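Local coordinates for putative TIM-barrel metal-dependent hydrolase (Mycobacterium avium subsp. paratuberculosis S397, PDB 4DZI), which is a putative metal-dependent hydrolase of the amidohydrolase family, with two cadmium ions bound at its metal centre in this crystal, at residues Tyr7-Pro19 / Lys350-Gly362. Residues are numbered along the deposited sequence; the frame is centred on the assembly and turned at random.
With CD (cadmium ion), chain P; CD (cadmium ion), chain Q.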
ATOM      1  N   TYR C   7     -18.363 -11.023  33.590  1.00 16.88           N
ATOM      2  CA  TYR C   7     -18.070  -9.614  33.830  1.00 13.84           C
ATOM      3  C   TYR C   7     -18.582  -8.830  32.637  1.00 19.77           C
ATOM      4  O   TYR C   7     -18.733  -9.418  31.533  1.00 16.05           O
ATOM      5  CB  TYR C   7     -16.557  -9.399  33.986  1.00 15.74           C
ATOM      6  CG  TYR C   7     -15.758 -10.118  32.901  1.00 15.51           C
ATOM      7  CD1 TYR C   7     -15.504  -9.485  31.652  1.00 15.50           C
ATOM      8  CD2 TYR C   7     -15.306 -11.423  33.096  1.00 17.93           C
ATOM      9  CE1 TYR C   7     -14.798 -10.144  30.651  1.00 18.64           C
ATOM     10  CE2 TYR C   7     -14.592 -12.090  32.107  1.00 16.32           C
ATOM     11  CZ  TYR C   7     -14.350 -11.440  30.886  1.00 16.78           C
ATOM     12  OH  TYR C   7     -13.648 -12.154  29.917  1.00 19.07           O
ATOM     13  N   ARG C   8     -18.856  -7.547  32.856  1.00 16.75           N
ATOM     14  CA  ARG C   8     -19.264  -6.639  31.751  1.00 15.39           C
ATOM     15  C   ARG C   8     -18.044  -6.376  30.902  1.00 15.75           C
ATOM     16  O   ARG C   8     -16.937  -6.409  31.387  1.00 16.85           O
ATOM     17  CB  ARG C   8     -19.825  -5.324  32.287  1.00 19.01           C
ATOM     18  CG  ARG C   8     -21.120  -5.506  33.090  1.00 23.24           C
ATOM     19  CD  ARG C   8     -21.339  -4.308  34.018  1.00 23.36           C
ATOM     20  NE  ARG C   8     -20.304  -4.246  35.060  1.00 20.09           N
ATOM     21  CZ  ARG C   8     -20.142  -3.209  35.881  1.00 25.33           C
ATOM     22  NH1 ARG C   8     -19.179  -3.206  36.803  1.00 25.21           N
ATOM     23  NH2 ARG C   8     -20.945  -2.161  35.757  1.00 25.65           N
ATOM     24  N   VAL C   9     -18.270  -6.072  29.626  1.00 14.38           N
ATOM     25  CA  VAL C   9     -17.145  -5.833  28.731  1.00 12.29           C
ATOM     26  C   VAL C   9     -16.944  -4.353  28.481  1.00 14.13           C
ATOM     27  O   VAL C   9     -17.804  -3.522  28.800  1.00 15.32           O
ATOM     28  CB  VAL C   9     -17.326  -6.599  27.410  1.00 13.53           C
ATOM     29  CG1 VAL C   9     -17.469  -8.095  27.692  1.00 17.65           C
ATOM     30  CG2 VAL C   9     -18.540  -6.100  26.630  1.00 14.92           C
ATOM     31  N   ILE C  10     -15.792  -3.995  27.902  1.00 12.89           N
ATOM     32  CA  ILE C  10     -15.511  -2.624  27.518  1.00 10.20           C
ATOM     33  C   ILE C  10     -15.336  -2.695  25.986  1.00 15.66           C
ATOM     34  O   ILE C  10     -14.432  -3.355  25.524  1.00 14.84           O
ATOM     35  CB  ILE C  10     -14.197  -2.131  28.151  1.00 14.32           C
ATOM     36  CG1 ILE C  10     -14.227  -2.320  29.678  1.00 18.37           C
ATOM     37  CG2 ILE C  10     -13.898  -0.681  27.712  1.00 13.54           C
ATOM     38  CD1 ILE C  10     -15.196  -1.426  30.403  1.00 21.35           C
ATOM     39  N   ASP C  11     -16.234  -2.072  25.240  1.00 12.24           N
ATOM     40  CA  ASP C  11     -16.270  -2.170  23.763  1.00 13.73           C
ATOM     41  C   ASP C  11     -15.608  -0.928  23.191  1.00 13.87           C
ATOM     42  O   ASP C  11     -16.139   0.189  23.348  1.00 12.99           O
ATOM     43  CB  ASP C  11     -17.745  -2.240  23.338  1.00 11.81           C
ATOM     44  CG  ASP C  11     -17.924  -2.673  21.892  1.00 15.73           C
ATOM     45  OD1 ASP C  11     -17.011  -2.397  21.093  1.00 13.82           O
ATOM     46  OD2 ASP C  11     -18.983  -3.271  21.556  1.00 14.61           O
ATOM     47  N   VAL C  12     -14.448  -1.071  22.530  1.00 11.64           N
ATOM     48  CA  VAL C  12     -13.738   0.130  22.065  1.00 10.81           C
ATOM     49  C   VAL C  12     -14.224   0.636  20.698  1.00  9.08           C
ATOM     50  O   VAL C  12     -13.701   1.619  20.171  1.00 11.60           O
ATOM     51  CB  VAL C  12     -12.200  -0.055  22.045  1.00 11.33           C
ATOM     52  CG1 VAL C  12     -11.689  -0.557  23.428  1.00 12.58           C
ATOM     53  CG2 VAL C  12     -11.751  -1.000  20.929  1.00 14.42           C
ATOM     54  N   ASP C  13     -15.241  -0.011  20.139  1.00 12.00           N
ATOM     55  CA  ASP C  13     -15.736   0.453  18.835  1.00 10.89           C
ATOM     56  C   ASP C  13     -17.243   0.394  18.811  1.00  9.91           C
ATOM     57  O   ASP C  13     -17.841  -0.642  18.495  1.00 13.01           O
ATOM     58  CB  ASP C  13     -15.212  -0.414  17.687  1.00  9.17           C
ATOM     59  CG  ASP C  13     -15.465   0.206  16.338  1.00 12.06           C
ATOM     60  OD1 ASP C  13     -16.131   1.281  16.264  1.00 11.92           O
ATOM     61  OD2 ASP C  13     -15.024  -0.423  15.348  1.00 13.53           O
ATOM     62  N   ASN C  14     -17.841   1.550  19.122  1.00 10.64           N
ATOM     63  CA  ASN C  14     -19.283   1.698  18.958  1.00 11.29           C
ATOM     64  C   ASN C  14     -19.550   3.001  18.230  1.00 10.42           C
ATOM     65  O   ASN C  14     -18.717   3.890  18.197  1.00 12.25           O
ATOM     66  CB  ASN C  14     -19.980   1.724  20.336  1.00 13.94           C
ATOM     67  CG  ASN C  14     -20.616   0.398  20.730  1.00 16.37           C
ATOM     68  OD1 ASN C  14     -21.711   0.388  21.323  1.00 16.82           O
ATOM     69  ND2 ASN C  14     -19.917  -0.712  20.508  1.00 15.23           N
ATOM     70  N   HIS C  15     -20.718   3.088  17.587  1.00 12.20           N
ATOM     71  CA  HIS C  15     -21.111   4.319  16.883  1.00 10.43           C
ATOM     72  C   HIS C  15     -22.458   4.895  17.277  1.00 12.35           C
ATOM     73  O   HIS C  15     -23.335   4.173  17.733  1.00 12.44           O
ATOM     74  CB  HIS C  15     -21.090   4.070  15.356  1.00 11.13           C
ATOM     75  CG  HIS C  15     -19.711   3.800  14.835  1.00 11.86           C
ATOM     76  ND1 HIS C  15     -18.867   4.794  14.526  1.00 13.29           N
ATOM     77  CD2 HIS C  15     -19.005   2.610  14.662  1.00 13.74           C
ATOM     78  CE1 HIS C  15     -17.679   4.282  14.145  1.00  8.32           C
ATOM     79  NE2 HIS C  15     -17.752   2.954  14.222  1.00 11.27           N
ATOM     80  N   TYR C  16     -22.583   6.208  17.107  1.00 13.98           N
ATOM     81  CA  TYR C  16     -23.874   6.878  16.991  1.00 15.12           C
ATOM     82  C   TYR C  16     -24.059   7.234  15.510  1.00 19.44           C
ATOM     83  O   TYR C  16     -23.108   7.151  14.701  1.00 13.48           O
ATOM     84  CB  TYR C  16     -23.906   8.148  17.853  1.00 14.18           C
ATOM     85  CG  TYR C  16     -22.658   8.953  17.723  1.00 11.64           C
ATOM     86  CD1 TYR C  16     -22.414   9.747  16.587  1.00 11.93           C
ATOM     87  CD2 TYR C  16     -21.674   8.918  18.718  1.00 12.98           C
ATOM     88  CE1 TYR C  16     -21.229  10.467  16.461  1.00 14.83           C
ATOM     89  CE2 TYR C  16     -20.475   9.630  18.591  1.00 12.71           C
ATOM     90  CZ  TYR C  16     -20.266  10.412  17.466  1.00 14.22           C
ATOM     91  OH  TYR C  16     -19.099  11.112  17.316  1.00 16.45           O
ATOM     92  N   TYR C  17     -25.280   7.635  15.144  1.00 11.93           N
ATOM     93  CA  TYR C  17     -25.517   8.199  13.824  1.00 12.42           C
ATOM     94  C   TYR C  17     -25.811   9.673  14.081  1.00 13.10           C
ATOM     95  O   TYR C  17     -26.730  10.033  14.847  1.00 15.11           O
ATOM     96  CB  TYR C  17     -26.684   7.494  13.150  1.00 14.65           C
ATOM     97  CG  TYR C  17     -26.346   6.077  12.711  1.00 11.81           C
ATOM     98  CD1 TYR C  17     -25.244   5.840  11.886  1.00 14.41           C
ATOM     99  CD2 TYR C  17     -27.064   4.973  13.149  1.00 11.91           C
ATOM    100  CE1 TYR C  17     -24.917   4.565  11.444  1.00 13.68           C
ATOM    101  CE2 TYR C  17     -26.731   3.693  12.745  1.00 15.57           C
ATOM    102  CZ  TYR C  17     -25.648   3.484  11.896  1.00 12.85           C
ATOM    103  OH  TYR C  17     -25.350   2.206  11.462  1.00 15.17           O
ATOM    104  N   GLU C  18     -25.024  10.548  13.490  1.00 13.15           N
ATOM    105  CA  GLU C  18     -25.186  11.987  13.759  1.00 12.39           C
ATOM    106  C   GLU C  18     -26.507  12.519  13.255  1.00 14.12           C
ATOM    107  O   GLU C  18     -26.942  12.168  12.181  1.00 15.14           O
ATOM    108  CB  GLU C  18     -24.097  12.810  13.082  1.00 14.94           C
ATOM    109  CG  GLU C  18     -22.670  12.555  13.562  1.00 17.23           C
ATOM    110  CD  GLU C  18     -21.974  11.369  12.893  1.00 12.62           C
ATOM    111  OE1 GLU C  18     -22.596  10.509  12.236  1.00 14.47           O
ATOM    112  OE2 GLU C  18     -20.737  11.321  13.004  1.00 13.55           O
ATOM    113  N   PRO C  19     -27.109  13.429  14.012  1.00 15.73           N
ATOM    114  CA  PRO C  19     -28.225  14.189  13.446  1.00 20.32           C
ATOM    115  C   PRO C  19     -27.723  15.164  12.378  1.00 16.48           C
ATOM    116  O   PRO C  19     -26.519  15.470  12.303  1.00 14.97           O
ATOM    117  CB  PRO C  19     -28.767  14.947  14.658  1.00 23.32           C
ATOM    118  CG  PRO C  19     -27.553  15.152  15.520  1.00 21.10           C
ATOM    119  CD  PRO C  19     -26.787  13.848  15.391  1.00 15.84           C
ATOM    120  N   LYS C 350      -2.127  -6.020  23.996  1.00 12.34           N
ATOM    121  CA  LYS C 350      -2.419  -4.927  23.086  1.00 13.47           C
ATOM    122  C   LYS C 350      -3.632  -5.192  22.194  1.00 12.61           C
ATOM    123  O   LYS C 350      -3.983  -4.340  21.354  1.00 15.69           O
ATOM    124  CB  LYS C 350      -1.177  -4.635  22.216  1.00 14.26           C
ATOM    125  CG  LYS C 350      -0.051  -3.988  23.039  1.00 17.77           C
ATOM    126  CD  LYS C 350      -0.547  -2.735  23.756  1.00 18.13           C
ATOM    127  CE  LYS C 350       0.578  -1.774  24.093  1.00 28.71           C
ATOM    128  NZ  LYS C 350       1.214  -2.160  25.369  1.00 31.24           N
ATOM    129  N   ILE C 351      -4.275  -6.345  22.380  1.00 10.21           N
ATOM    130  CA  ILE C 351      -5.426  -6.716  21.541  1.00 12.17           C
ATOM    131  C   ILE C 351      -6.715  -6.247  22.217  1.00 12.92           C
ATOM    132  O   ILE C 351      -6.960  -6.566  23.383  1.00 17.44           O
ATOM    133  CB  ILE C 351      -5.454  -8.232  21.307  1.00 13.09           C
ATOM    134  CG1 ILE C 351      -4.211  -8.657  20.522  1.00 14.57           C
ATOM    135  CG2 ILE C 351      -6.714  -8.648  20.567  1.00 11.65           C
ATOM    136  CD1 ILE C 351      -4.145 -10.166  20.306  1.00 17.60           C
ATOM    137  N   LEU C 352      -7.500  -5.463  21.482  1.00 11.39           N
ATOM    138  CA  LEU C 352      -8.751  -4.943  22.012  1.00 13.90           C
ATOM    139  C   LEU C 352      -9.989  -5.500  21.356  1.00 17.63           C
ATOM    140  O   LEU C 352     -10.115  -5.538  20.124  1.00 14.84           O
ATOM    141  CB  LEU C 352      -8.787  -3.419  21.861  1.00 12.25           C
ATOM    142  CG  LEU C 352      -7.723  -2.608  22.601  1.00 12.43           C
ATOM    143  CD1 LEU C 352      -7.722  -1.140  22.228  1.00 13.88           C
ATOM    144  CD2 LEU C 352      -8.006  -2.757  24.099  1.00 15.57           C
ATOM    145  N   PHE C 353     -10.966  -5.870  22.168  1.00 13.65           N
ATOM    146  CA  PHE C 353     -12.303  -6.117  21.645  1.00 11.99           C
ATOM    147  C   PHE C 353     -13.052  -4.846  21.240  1.00 12.29           C
ATOM    148  O   PHE C 353     -13.164  -3.895  22.022  1.00 11.94           O
ATOM    149  CB  PHE C 353     -13.100  -6.902  22.695  1.00 13.62           C
ATOM    150  CG  PHE C 353     -14.576  -6.655  22.656  1.00 17.94           C
ATOM    151  CD1 PHE C 353     -15.354  -7.085  21.590  1.00 15.43           C
ATOM    152  CD2 PHE C 353     -15.182  -5.986  23.713  1.00 15.89           C
ATOM    153  CE1 PHE C 353     -16.730  -6.856  21.590  1.00 14.72           C
ATOM    154  CE2 PHE C 353     -16.547  -5.742  23.715  1.00 21.00           C
ATOM    155  CZ  PHE C 353     -17.326  -6.204  22.673  1.00 14.44           C
ATOM    156  N   GLY C 354     -13.527  -4.832  19.991  1.00 13.73           N
ATOM    157  CA  GLY C 354     -14.415  -3.753  19.526  1.00 12.75           C
ATOM    158  C   GLY C 354     -15.430  -4.421  18.585  1.00 17.67           C
ATOM    159  O   GLY C 354     -15.061  -5.244  17.753  1.00 18.91           O
ATOM    160  N   SER C 355     -16.704  -4.083  18.721  1.00 12.39           N
ATOM    161  CA  SER C 355     -17.749  -4.739  17.941  1.00 11.98           C
ATOM    162  C   SER C 355     -18.188  -3.951  16.701  1.00 13.26           C
ATOM    163  O   SER C 355     -18.730  -4.550  15.758  1.00 16.05           O
ATOM    164  CB  SER C 355     -19.008  -4.909  18.810  1.00 14.11           C
ATOM    165  OG  SER C 355     -19.523  -3.625  19.124  1.00 13.16           O
ATOM    166  N   ASP C 356     -17.974  -2.632  16.708  1.00 12.81           N
ATOM    167  CA  ASP C 356     -18.435  -1.729  15.648  1.00 11.42           C
ATOM    168  C   ASP C 356     -19.938  -1.648  15.610  1.00 13.01           C
ATOM    169  O   ASP C 356     -20.523  -1.310  14.590  1.00 14.89           O
ATOM    170  CB  ASP C 356     -17.919  -2.173  14.267  1.00 15.01           C
ATOM    171  CG  ASP C 356     -18.005  -1.065  13.212  1.00 11.91           C
ATOM    172  OD1 ASP C 356     -17.889   0.133  13.517  1.00 14.67           O
ATOM    173  OD2 ASP C 356     -18.139  -1.440  12.031  1.00 16.39           O
ATOM    174  N   TRP C 357     -20.578  -1.978  16.723  1.00 11.50           N
ATOM    175  CA  TRP C 357     -22.041  -1.848  16.760  1.00  9.78           C
ATOM    176  C   TRP C 357     -22.488  -0.400  16.738  1.00  9.88           C
ATOM    177  O   TRP C 357     -21.902   0.451  17.395  1.00 11.65           O
ATOM    178  CB  TRP C 357     -22.509  -2.556  18.047  1.00 12.33           C
ATOM    179  CG  TRP C 357     -23.981  -2.872  18.017  1.00 12.37           C
ATOM    180  CD1 TRP C 357     -24.589  -4.022  17.528  1.00 16.34           C
ATOM    181  CD2 TRP C 357     -25.086  -2.037  18.500  1.00 12.15           C
ATOM    182  NE1 TRP C 357     -25.968  -3.951  17.668  1.00 13.01           N
ATOM    183  CE2 TRP C 357     -26.320  -2.783  18.217  1.00 11.88           C
ATOM    184  CE3 TRP C 357     -25.181  -0.779  19.086  1.00 13.67           C
ATOM    185  CZ2 TRP C 357     -27.583  -2.279  18.550  1.00 14.32           C
ATOM    186  CZ3 TRP C 357     -26.454  -0.296  19.422  1.00 16.73           C
ATOM    187  CH2 TRP C 357     -27.626  -1.028  19.133  1.00 14.24           C
ATOM    188  N   PRO C 358     -23.561  -0.056  15.988  1.00 12.48           N
ATOM    189  CA  PRO C 358     -24.529  -0.873  15.281  1.00 12.43           C
ATOM    190  C   PRO C 358     -24.284  -0.941  13.779  1.00 13.37           C
ATOM    191  O   PRO C 358     -25.215  -1.189  13.038  1.00 12.97           O
ATOM    192  CB  PRO C 358     -25.803  -0.067  15.482  1.00 11.99           C
ATOM    193  CG  PRO C 358     -25.360   1.331  15.343  1.00 14.27           C
ATOM    194  CD  PRO C 358     -24.019   1.351  16.056  1.00 15.24           C
ATOM    195  N   HIS C 359     -23.055  -0.720  13.314  1.00 12.02           N
ATOM    196  CA  HIS C 359     -22.871  -0.729  11.851  1.00 11.67           C
ATOM    197  C   HIS C 359     -23.166  -2.043  11.175  1.00 18.19           C
ATOM    198  O   HIS C 359     -23.063  -3.095  11.763  1.00 16.11           O
ATOM    199  CB  HIS C 359     -21.417  -0.308  11.536  1.00 12.24           C
ATOM    200  CG  HIS C 359     -21.155   1.173  11.686  1.00 11.59           C
ATOM    201  ND1 HIS C 359     -19.922   1.739  11.421  1.00 11.53           N
ATOM    202  CD2 HIS C 359     -21.992   2.215  12.025  1.00 11.93           C
ATOM    203  CE1 HIS C 359     -20.001   3.058  11.596  1.00 11.43           C
ATOM    204  NE2 HIS C 359     -21.275   3.356  11.944  1.00 14.54           N
ATOM    205  N   GLY C 360     -23.537  -2.001   9.890  1.00 12.91           N
ATOM    206  CA  GLY C 360     -23.896  -3.256   9.234  1.00 12.28           C
ATOM    207  C   GLY C 360     -22.746  -4.250   9.147  1.00 15.84           C
ATOM    208  O   GLY C 360     -22.950  -5.481   9.206  1.00 16.92           O
ATOM    209  N   GLU C 361     -21.529  -3.710   9.013  1.00 14.36           N
ATOM    210  CA  GLU C 361     -20.292  -4.521   8.953  1.00 17.18           C
ATOM    211  C   GLU C 361     -19.787  -4.954  10.337  1.00 20.42           C
ATOM    212  O   GLU C 361     -18.798  -5.705  10.451  1.00 18.53           O
ATOM    213  CB  GLU C 361     -19.177  -3.744   8.210  1.00 16.27           C
ATOM    214  CG  GLU C 361     -18.671  -2.459   8.910  1.00 15.26           C
ATOM    215  CD  GLU C 361     -19.476  -1.192   8.608  1.00 16.48           C
ATOM    216  OE1 GLU C 361     -20.580  -1.321   7.994  1.00 18.85           O
ATOM    217  OE2 GLU C 361     -19.010  -0.046   8.951  1.00 15.59           O
ATOM    218  N   GLY C 362     -20.478  -4.515  11.382  1.00 15.60           N
ATOM    219  CA  GLY C 362     -20.097  -4.868  12.750  1.00 15.19           C
ATOM    220  C   GLY C 362     -20.757  -6.146  13.223  1.00 19.10           C
ATOM    221  O   GLY C 362     -21.458  -6.844  12.468  1.00 17.26           O
TER
HETATM  222 CD    CD P 501     -18.002   0.588  10.861  1.00 14.22          CD
HETATM  223 CD    CD Q 502     -16.111   1.515  14.048  1.00 12.10          CD
HETATM  224  O   HOH W   1     -11.926  -3.969  24.644  1.00 13.39           O
HETATM  225  O   HOH W   2     -27.167   0.429  12.105  1.00 15.53           O
HETATM  226  O   HOH W   3     -17.299   2.669   9.700  1.00 15.79           O
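The imidazoles of His15 and His359 form an offset stack, with planes 9° apart and centroids separated by 3.8 Å; CE1 of His359 lies over the middle of the His15 face, and CD2 of His15 nearer the rim of the His359 face. At the edge of the His15 ring, near its plane, sits Asp356 OD1; at the edge of the His359 ring sits the Tyr17 hydroxyl, while His359 NE2 has its polar partner in Thr123. Asp11 OD1 stands over one face of the Phe353 ring, displaced toward its rim. This is the binuclear metal centre of an amidohydrolase TIM barrel, where strand 9-15 meets the loop 350-362. Here the stacked histidines serve different cadmium ions: His15 NE2 binds one at 2.2 Å and His359 ND1 the other at 2.3 Å. Asp356 bridges them, its OD1 bonded to both and its OD2 only to the ion of His359. Asp13 lies alongside Asp356, pointing the same way, and with CG anti to the backbone N (chi1 -168°) sets both its oxygens on the ion of His15. His230 and Glu293 complete that site; Glu293 also joins Glu361 at the other. Away from the ions, Asp11 links the backbones of both segments. Its OD1 accepts from Asp13 N, closing an Asx turn, and from Ser355 N, the two donors arriving from opposite faces of the carboxylate plane. Bonds from Val12 N to Phe353 O and from His15 N to Trp357 O tie the two segments further, the latter using the carbonyl oxygen of the cis peptide that joins Trp357 to Pro358. Ser355 OG donates to the syn lone pair of Asp11 OD2 at 2.5 Å and accepts from Trp357 N, making an ST turn.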